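Local structure of D-glycero-beta-D-manno-heptose-1,7-bisphosphate 7-phosphatase (2O2X) at residues 35-40 against 160-165. The protein removes the C-7 phosphate from D-glycero-beta-D-manno-heptose 1,7-bisphosphate, a magnesium-dependent step in making ADP-L-glycero-beta-D-manno-heptose. Residues are numbered along the deposited sequence; the frame is centred on the assembly and turned at random.
Sequences FLDRDG and VGDKLA
Leu36 and Val160 pair as neighbours in parallel strands, with Val160 N bonded to Phe35 O at 2.9 Å and Asp37 N bonded to Val160 O at 3.0 Å, the second the straighter (168° at the hydrogen). On the face they share, the two side chains lie alongside each other, Leu36 CD2 resting 3.7 Å from Val160 CB. The first chain leaves the sheet after Leu36, the second after Gly161, and the acidic residues that follow come together. The Asp37 side chain points toward segment 160-165, its OD2 stopping 3.9 Å from Asp162 OD1, the carboxylate planes 34° apart; Lys137 takes the other oxygen, OD1, in a salt bridge. Strands 34-36 and 158-161 are central to the Rossmann-like sheet of HAD phosphatases, and FLDRDG carries the DxD signature: by similarity, Asp37 is the nucleophile, Asp39 the proton donor, and both bind magnesium with Asp162. Two carboxylates converging like this are consistent with a site built for a cation. Lys163 bends at its last torsion (chi4 85°) to bring NZ into a salt bridge 2.7 Å from Asp162 OD1, on its syn lone pair, and Asp45 gives that ammonium a second salt bridge. An alanine at Asp162 removes this carboxylate, which would probably leave the magnesium short of a ligand and Lys163 NZ with Asp45 as its remaining partner here. Gly40 passes close beside Asp162, its O 3.7 Å from Asp162 CB; a side chain at Gly40 would run into Asp162 OD1, and at these backbone angles it would also press on the carbonyl O of Asp39.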
ATOM      1  N   PHE A  35       4.307   0.407  -4.012  1.00  7.28           N
ATOM      2  CA  PHE A  35       3.551   0.532  -2.768  1.00  7.37           C
ATOM      3  C   PHE A  35       2.127   0.979  -3.079  1.00  6.57           C
ATOM      4  O   PHE A  35       1.937   1.933  -3.825  1.00  8.60           O
ATOM      5  CB  PHE A  35       4.185   1.571  -1.833  1.00  7.29           C
ATOM      6  CG  PHE A  35       5.517   1.146  -1.232  1.00  7.58           C
ATOM      7  CD1 PHE A  35       5.560   0.324  -0.106  1.00  8.33           C
ATOM      8  CD2 PHE A  35       6.722   1.567  -1.787  1.00  8.47           C
ATOM      9  CE1 PHE A  35       6.767  -0.060   0.464  1.00 10.02           C
ATOM     10  CE2 PHE A  35       7.933   1.179  -1.200  1.00  9.10           C
ATOM     11  CZ  PHE A  35       7.940   0.359  -0.086  1.00  9.64           C
ATOM     12  N   LEU A  36       1.149   0.327  -2.454  1.00  6.46           N
ATOM     13  CA  LEU A  36      -0.254   0.654  -2.626  1.00  7.46           C
ATOM     14  C   LEU A  36      -0.915   0.829  -1.286  1.00  8.43           C
ATOM     15  O   LEU A  36      -0.837  -0.037  -0.419  1.00  8.15           O
ATOM     16  CB  LEU A  36      -0.998  -0.479  -3.350  1.00  8.85           C
ATOM     17  CG  LEU A  36      -0.492  -0.838  -4.760  1.00  6.36           C
ATOM     18  CD1 LEU A  36      -1.264  -2.032  -5.325  1.00  9.42           C
ATOM     19  CD2 LEU A  36      -0.586   0.366  -5.688  1.00  8.97           C
ATOM     20  N   ASP A  37      -1.648   1.909  -1.114  1.00  6.36           N
ATOM     21  CA  ASP A  37      -2.632   1.958  -0.032  1.00  6.82           C
ATOM     22  C   ASP A  37      -3.742   0.921  -0.362  1.00  7.95           C
ATOM     23  O   ASP A  37      -3.843   0.444  -1.506  1.00  8.56           O
ATOM     24  CB  ASP A  37      -3.205   3.384   0.072  1.00  8.14           C
ATOM     25  CG  ASP A  37      -4.112   3.577   1.299  1.00 10.98           C
ATOM     26  OD1 ASP A  37      -4.027   2.851   2.288  1.00 11.56           O
ATOM     27  OD2 ASP A  37      -4.908   4.524   1.269  1.00 30.60           O
ATOM     28  N   ARG A  38      -4.566   0.541   0.625  1.00  7.81           N
ATOM     29  CA  ARG A  38      -5.607  -0.440   0.402  1.00  7.57           C
ATOM     30  C   ARG A  38      -6.987   0.237   0.231  1.00  8.79           C
ATOM     31  O   ARG A  38      -7.515   0.271  -0.885  1.00  9.01           O
ATOM     32  CB  ARG A  38      -5.608  -1.529   1.477  1.00  7.49           C
ATOM     33  CG  ARG A  38      -6.258  -2.820   0.964  1.00  8.59           C
ATOM     34  CD  ARG A  38      -6.694  -3.747   2.092  1.00  8.90           C
ATOM     35  NE  ARG A  38      -7.872  -3.204   2.747  1.00  9.39           N
ATOM     36  CZ  ARG A  38      -8.314  -3.575   3.943  1.00 11.29           C
ATOM     37  NH1 ARG A  38      -7.689  -4.520   4.636  1.00 11.05           N
ATOM     38  NH2 ARG A  38      -9.374  -2.980   4.441  1.00 11.26           N
ATOM     39  N   ASP A  39      -7.571   0.763   1.302  1.00  7.91           N
ATOM     40  CA  ASP A  39      -8.918   1.316   1.259  1.00 10.32           C
ATOM     41  C   ASP A  39      -8.922   2.626   0.481  1.00  9.30           C
ATOM     42  O   ASP A  39      -8.288   3.603   0.907  1.00 11.01           O
ATOM     43  CB  ASP A  39      -9.430   1.539   2.682  1.00 10.38           C
ATOM     44  CG  ASP A  39      -9.483   0.255   3.504  1.00 12.51           C
ATOM     45  OD1 ASP A  39     -10.118  -0.714   3.067  1.00 12.81           O
ATOM     46  OD2 ASP A  39      -8.920   0.261   4.620  1.00 15.01           O
ATOM     47  N   GLY A  40      -9.675   2.663  -0.618  1.00 10.05           N
ATOM     48  CA  GLY A  40      -9.671   3.802  -1.532  1.00 10.07           C
ATOM     49  C   GLY A  40      -8.761   3.668  -2.746  1.00  9.93           C
ATOM     50  O   GLY A  40      -8.791   4.504  -3.673  1.00 10.03           O
ATOM     51  N   VAL A 160       1.083   4.578  -4.708  1.00  6.80           N
ATOM     52  CA  VAL A 160      -0.238   4.979  -5.181  1.00  7.56           C
ATOM     53  C   VAL A 160      -1.188   4.944  -3.989  1.00  7.91           C
ATOM     54  O   VAL A 160      -1.214   3.969  -3.233  1.00  8.37           O
ATOM     55  CB  VAL A 160      -0.733   4.037  -6.265  1.00  7.37           C
ATOM     56  CG1 VAL A 160      -2.050   4.572  -6.820  1.00  8.84           C
ATOM     57  CG2 VAL A 160       0.332   3.837  -7.332  1.00  9.15           C
ATOM     58  N   GLY A 161      -1.956   6.003  -3.792  1.00  7.32           N
ATOM     59  CA  GLY A 161      -2.997   6.043  -2.783  1.00  7.00           C
ATOM     60  C   GLY A 161      -3.966   7.174  -3.024  1.00  7.94           C
ATOM     61  O   GLY A 161      -3.703   8.001  -3.911  1.00  8.81           O
ATOM     62  N   ASP A 162      -5.039   7.256  -2.238  1.00 11.55           N
ATOM     63  CA  ASP A 162      -6.015   8.331  -2.449  1.00 11.53           C
ATOM     64  C   ASP A 162      -5.958   9.404  -1.395  1.00 11.65           C
ATOM     65  O   ASP A 162      -6.783  10.315  -1.406  1.00 11.56           O
ATOM     66  CB  ASP A 162      -7.451   7.784  -2.612  1.00 12.35           C
ATOM     67  CG  ASP A 162      -8.148   7.470  -1.298  1.00 20.50           C
ATOM     68  OD1 ASP A 162      -7.496   6.968  -0.389  1.00 22.24           O
ATOM     69  OD2 ASP A 162      -9.372   7.695  -1.234  1.00 33.67           O
ATOM     70  N   LYS A 163      -4.981   9.322  -0.495  1.00 10.61           N
ATOM     71  CA  LYS A 163      -4.848  10.324   0.561  1.00 12.92           C
ATOM     72  C   LYS A 163      -3.502  11.023   0.481  1.00 10.87           C
ATOM     73  O   LYS A 163      -2.498  10.443   0.092  1.00 10.12           O
ATOM     74  CB  LYS A 163      -5.105   9.682   1.926  1.00 15.63           C
ATOM     75  CG  LYS A 163      -6.625   9.378   2.078  1.00 22.38           C
ATOM     76  CD  LYS A 163      -7.010   8.372   3.152  1.00 25.27           C
ATOM     77  CE  LYS A 163      -8.491   7.903   2.969  1.00 25.34           C
ATOM     78  NZ  LYS A 163      -8.698   6.752   1.986  1.00 18.58           N
ATOM     79  N   LEU A 164      -3.481  12.296   0.852  1.00 12.37           N
ATOM     80  CA  LEU A 164      -2.230  13.046   0.890  1.00 11.88           C
ATOM     81  C   LEU A 164      -1.186  12.361   1.769  1.00  9.30           C
ATOM     82  O   LEU A 164       0.000  12.396   1.447  1.00  9.86           O
ATOM     83  CB  LEU A 164      -2.453  14.476   1.371  1.00 15.22           C
ATOM     84  CG  LEU A 164      -1.239  15.399   1.198  1.00 20.14           C
ATOM     85  CD1 LEU A 164      -0.826  15.524  -0.274  1.00 24.64           C
ATOM     86  CD2 LEU A 164      -1.574  16.778   1.767  1.00 22.44           C
ATOM     87  N   ALA A 165      -1.618  11.704   2.844  1.00  9.88           N
ATOM     88  CA  ALA A 165      -0.683  10.993   3.711  1.00  9.43           C
ATOM     89  C   ALA A 165       0.135   9.932   2.991  1.00  8.46           C
ATOM     90  O   ALA A 165       1.249   9.643   3.387  1.00 10.08           O
ATOM     91  CB  ALA A 165      -1.421  10.351   4.865  1.00 11.81           C
TER